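Local coordinates for protein DR2417 (Deinococcus radiodurans, PDB 4XWW) that probably degrades and matures RNA as a metal-dependent 5'-3' exoribonuclease, possibly with endonuclease activity, and works as a homodimer, at residues A[534-539]-A[553-558]. Sequence-based numbering, arbitrary orientation.
Sequences DMYGAV and LIPMIV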
ATOM      1  N   ASP A 534      -1.743  19.114  34.777  1.00 79.85           N
ATOM      2  CA  ASP A 534      -0.707  18.518  35.610  1.00 79.79           C
ATOM      3  C   ASP A 534      -0.829  16.995  35.660  1.00 81.87           C
ATOM      4  O   ASP A 534       0.181  16.290  35.665  1.00 81.78           O
ATOM      5  CB  ASP A 534      -0.756  19.103  37.015  1.00 83.24           C
ATOM      6  N   MET A 535      -2.059  16.486  35.699  1.00 79.46           N
ATOM      7  CA  MET A 535      -2.250  15.040  35.781  1.00 77.72           C
ATOM      8  C   MET A 535      -2.103  14.382  34.406  1.00 73.59           C
ATOM      9  O   MET A 535      -1.674  13.236  34.311  1.00 72.33           O
ATOM     10  CB  MET A 535      -3.604  14.688  36.427  1.00 78.47           C
ATOM     11  CG  MET A 535      -4.851  14.979  35.609  1.00 81.95           C
ATOM     12  SD  MET A 535      -6.214  13.936  36.186  1.00 87.95           S
ATOM     13  CE  MET A 535      -7.623  14.678  35.366  1.00 76.67           C
ATOM     14  N   TYR A 536      -2.436  15.112  33.347  1.00 74.32           N
ATOM     15  CA  TYR A 536      -2.149  14.653  31.989  1.00 73.57           C
ATOM     16  C   TYR A 536      -0.640  14.527  31.807  1.00 73.00           C
ATOM     17  O   TYR A 536      -0.156  13.572  31.202  1.00 70.49           O
ATOM     18  CB  TYR A 536      -2.744  15.616  30.945  1.00 70.97           C
ATOM     19  CG  TYR A 536      -2.276  15.412  29.508  1.00 69.73           C
ATOM     20  CD1 TYR A 536      -1.011  15.832  29.097  1.00 71.13           C
ATOM     21  CD2 TYR A 536      -3.112  14.839  28.553  1.00 69.35           C
ATOM     22  CE1 TYR A 536      -0.580  15.655  27.797  1.00 66.79           C
ATOM     23  CE2 TYR A 536      -2.688  14.668  27.241  1.00 68.96           C
ATOM     24  CZ  TYR A 536      -1.420  15.079  26.872  1.00 69.23           C
ATOM     25  OH  TYR A 536      -0.988  14.913  25.575  1.00 75.12           O
ATOM     26  N   GLY A 537       0.095  15.506  32.325  1.00 76.03           N
ATOM     27  CA  GLY A 537       1.537  15.546  32.173  1.00 73.58           C
ATOM     28  C   GLY A 537       2.241  14.429  32.915  1.00 73.73           C
ATOM     29  O   GLY A 537       3.161  13.805  32.386  1.00 74.43           O
ATOM     30  N   ALA A 538       1.803  14.173  34.144  1.00 73.54           N
ATOM     31  CA  ALA A 538       2.404  13.132  34.973  1.00 72.68           C
ATOM     32  C   ALA A 538       2.181  11.735  34.390  1.00 70.12           C
ATOM     33  O   ALA A 538       3.105  10.922  34.336  1.00 67.18           O
ATOM     34  CB  ALA A 538       1.855  13.209  36.392  1.00 69.46           C
ATOM     35  N   VAL A 539       0.956  11.463  33.951  1.00 72.04           N
ATOM     36  CA  VAL A 539       0.614  10.158  33.388  1.00 69.36           C
ATOM     37  C   VAL A 539       1.343   9.904  32.069  1.00 70.14           C
ATOM     38  O   VAL A 539       1.807   8.793  31.818  1.00 72.63           O
ATOM     39  CB  VAL A 539      -0.909  10.019  33.173  1.00 68.20           C
ATOM     40  CG1 VAL A 539      -1.238   8.697  32.499  1.00 61.51           C
ATOM     41  CG2 VAL A 539      -1.643  10.134  34.510  1.00 70.40           C
ATOM     42  N   LEU A 553      -4.530  10.896  25.516  1.00 66.12           N
ATOM     43  CA  LEU A 553      -4.968  11.120  26.892  1.00 64.80           C
ATOM     44  C   LEU A 553      -6.023  12.204  27.013  1.00 65.79           C
ATOM     45  O   LEU A 553      -5.776  13.359  26.689  1.00 65.83           O
ATOM     46  CB  LEU A 553      -3.778  11.536  27.749  1.00 59.08           C
ATOM     47  CG  LEU A 553      -2.732  10.468  28.015  1.00 66.48           C
ATOM     48  CD1 LEU A 553      -1.404  11.106  28.381  1.00 68.58           C
ATOM     49  CD2 LEU A 553      -3.225   9.552  29.122  1.00 63.60           C
ATOM     50  N   ILE A 554      -7.176  11.827  27.545  1.00 64.87           N
ATOM     51  CA  ILE A 554      -8.255  12.765  27.767  1.00 62.76           C
ATOM     52  C   ILE A 554      -8.492  12.901  29.266  1.00 72.72           C
ATOM     53  O   ILE A 554      -9.145  12.063  29.880  1.00 79.85           O
ATOM     54  CB  ILE A 554      -9.530  12.248  27.092  1.00 56.62           C
ATOM     55  CG1 ILE A 554      -9.359  12.275  25.573  1.00 54.25           C
ATOM     56  CG2 ILE A 554     -10.740  13.062  27.512  1.00 61.90           C
ATOM     57  CD1 ILE A 554     -10.584  11.832  24.814  1.00 54.47           C
ATOM     58  N   PRO A 555      -7.999  13.981  29.851  1.00 70.08           N
ATOM     59  CA  PRO A 555      -8.193  14.175  31.289  1.00 70.82           C
ATOM     60  C   PRO A 555      -9.399  15.056  31.628  1.00 70.35           C
ATOM     61  O   PRO A 555      -9.638  16.055  30.951  1.00 68.42           O
ATOM     62  CB  PRO A 555      -6.885  14.839  31.722  1.00 67.37           C
ATOM     63  CG  PRO A 555      -6.460  15.619  30.526  1.00 65.81           C
ATOM     64  CD  PRO A 555      -6.977  14.889  29.304  1.00 68.77           C
ATOM     65  N   MET A 556     -10.148  14.675  32.666  1.00 74.18           N
ATOM     66  CA  MET A 556     -11.303  15.444  33.145  1.00 72.64           C
ATOM     67  C   MET A 556     -11.247  15.649  34.666  1.00 77.42           C
ATOM     68  O   MET A 556     -11.078  14.688  35.409  1.00 75.96           O
ATOM     69  CB  MET A 556     -12.613  14.739  32.769  1.00 69.65           C
ATOM     70  CG  MET A 556     -12.656  14.161  31.366  1.00 70.82           C
ATOM     71  SD  MET A 556     -14.311  13.637  30.869  1.00105.32           S
ATOM     72  CE  MET A 556     -14.886  12.820  32.356  1.00 73.18           C
ATOM     73  N   ILE A 557     -11.426  16.883  35.128  1.00 82.78           N
ATOM     74  CA  ILE A 557     -11.366  17.174  36.564  1.00 83.97           C
ATOM     75  C   ILE A 557     -12.747  17.326  37.217  1.00 89.52           C
ATOM     76  O   ILE A 557     -12.856  17.502  38.427  1.00 93.64           O
ATOM     77  CB  ILE A 557     -10.499  18.424  36.840  1.00 80.64           C
ATOM     78  CG1 ILE A 557      -9.071  18.189  36.352  1.00 80.63           C
ATOM     79  CG2 ILE A 557     -10.478  18.777  38.320  1.00 79.44           C
ATOM     80  CD1 ILE A 557      -8.245  17.330  37.284  1.00 83.10           C
ATOM     81  N   VAL A 558     -13.804  17.236  36.420  1.00 89.23           N
ATOM     82  CA  VAL A 558     -15.148  17.461  36.929  1.00 92.81           C
ATOM     83  C   VAL A 558     -15.936  16.158  37.031  1.00 89.34           C
ATOM     84  O   VAL A 558     -16.162  15.493  36.025  1.00 87.65           O
ATOM     85  CB  VAL A 558     -15.898  18.451  36.006  1.00 94.39           C
ATOM     86  CG1 VAL A 558     -17.389  18.508  36.319  1.00 93.82           C
ATOM     87  CG2 VAL A 558     -15.272  19.834  36.092  1.00 96.74           C
TER
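Met-535, Tyr-536 and Val-539 of helix 534-539 pack on strand 553-556 with the two axes 8.6 Å apart at closest approach and at 144°, antiparallel in sense but well inclined. No hydrogen bond crosses; Leu-553 supplies a CH-pi interaction: its CD1 lies 4.2 Å from the centroid of the Tyr-536 ring, 19° off the normal and hence over a face, while its CB touches CE2 of that ring at 3.4 Å. The ring runs back along the strand because CG of Tyr-536 is anti to the backbone N (chi1 168°), and its hydroxyl is hydrogen-bonded to Arg-540. The pyrrolidine of Pro-555 meets both Tyr-536 and Met-535, with CG 3.7 Å from Tyr-536 CB and CB 3.7 Å from Met-535 CE. That methyl, ending a chain extended beyond CG, also presses on Ile-557 CD1 at 3.3 Å, a tight carbon pair. Val-539 CG1 meets Leu-553 CD2 at 4.0 Å, and the same side chain touches Ile-510 and Ala-514 of helix 504-523. Ile-554 and Met-556 point away from the helix and pack on Arg-497 and Thr-483 of the second subunit, respectively. Helices 504-523 and 528-547 covering one sheet face give the two-layer alpha/beta build of the RNase J C-terminal domain.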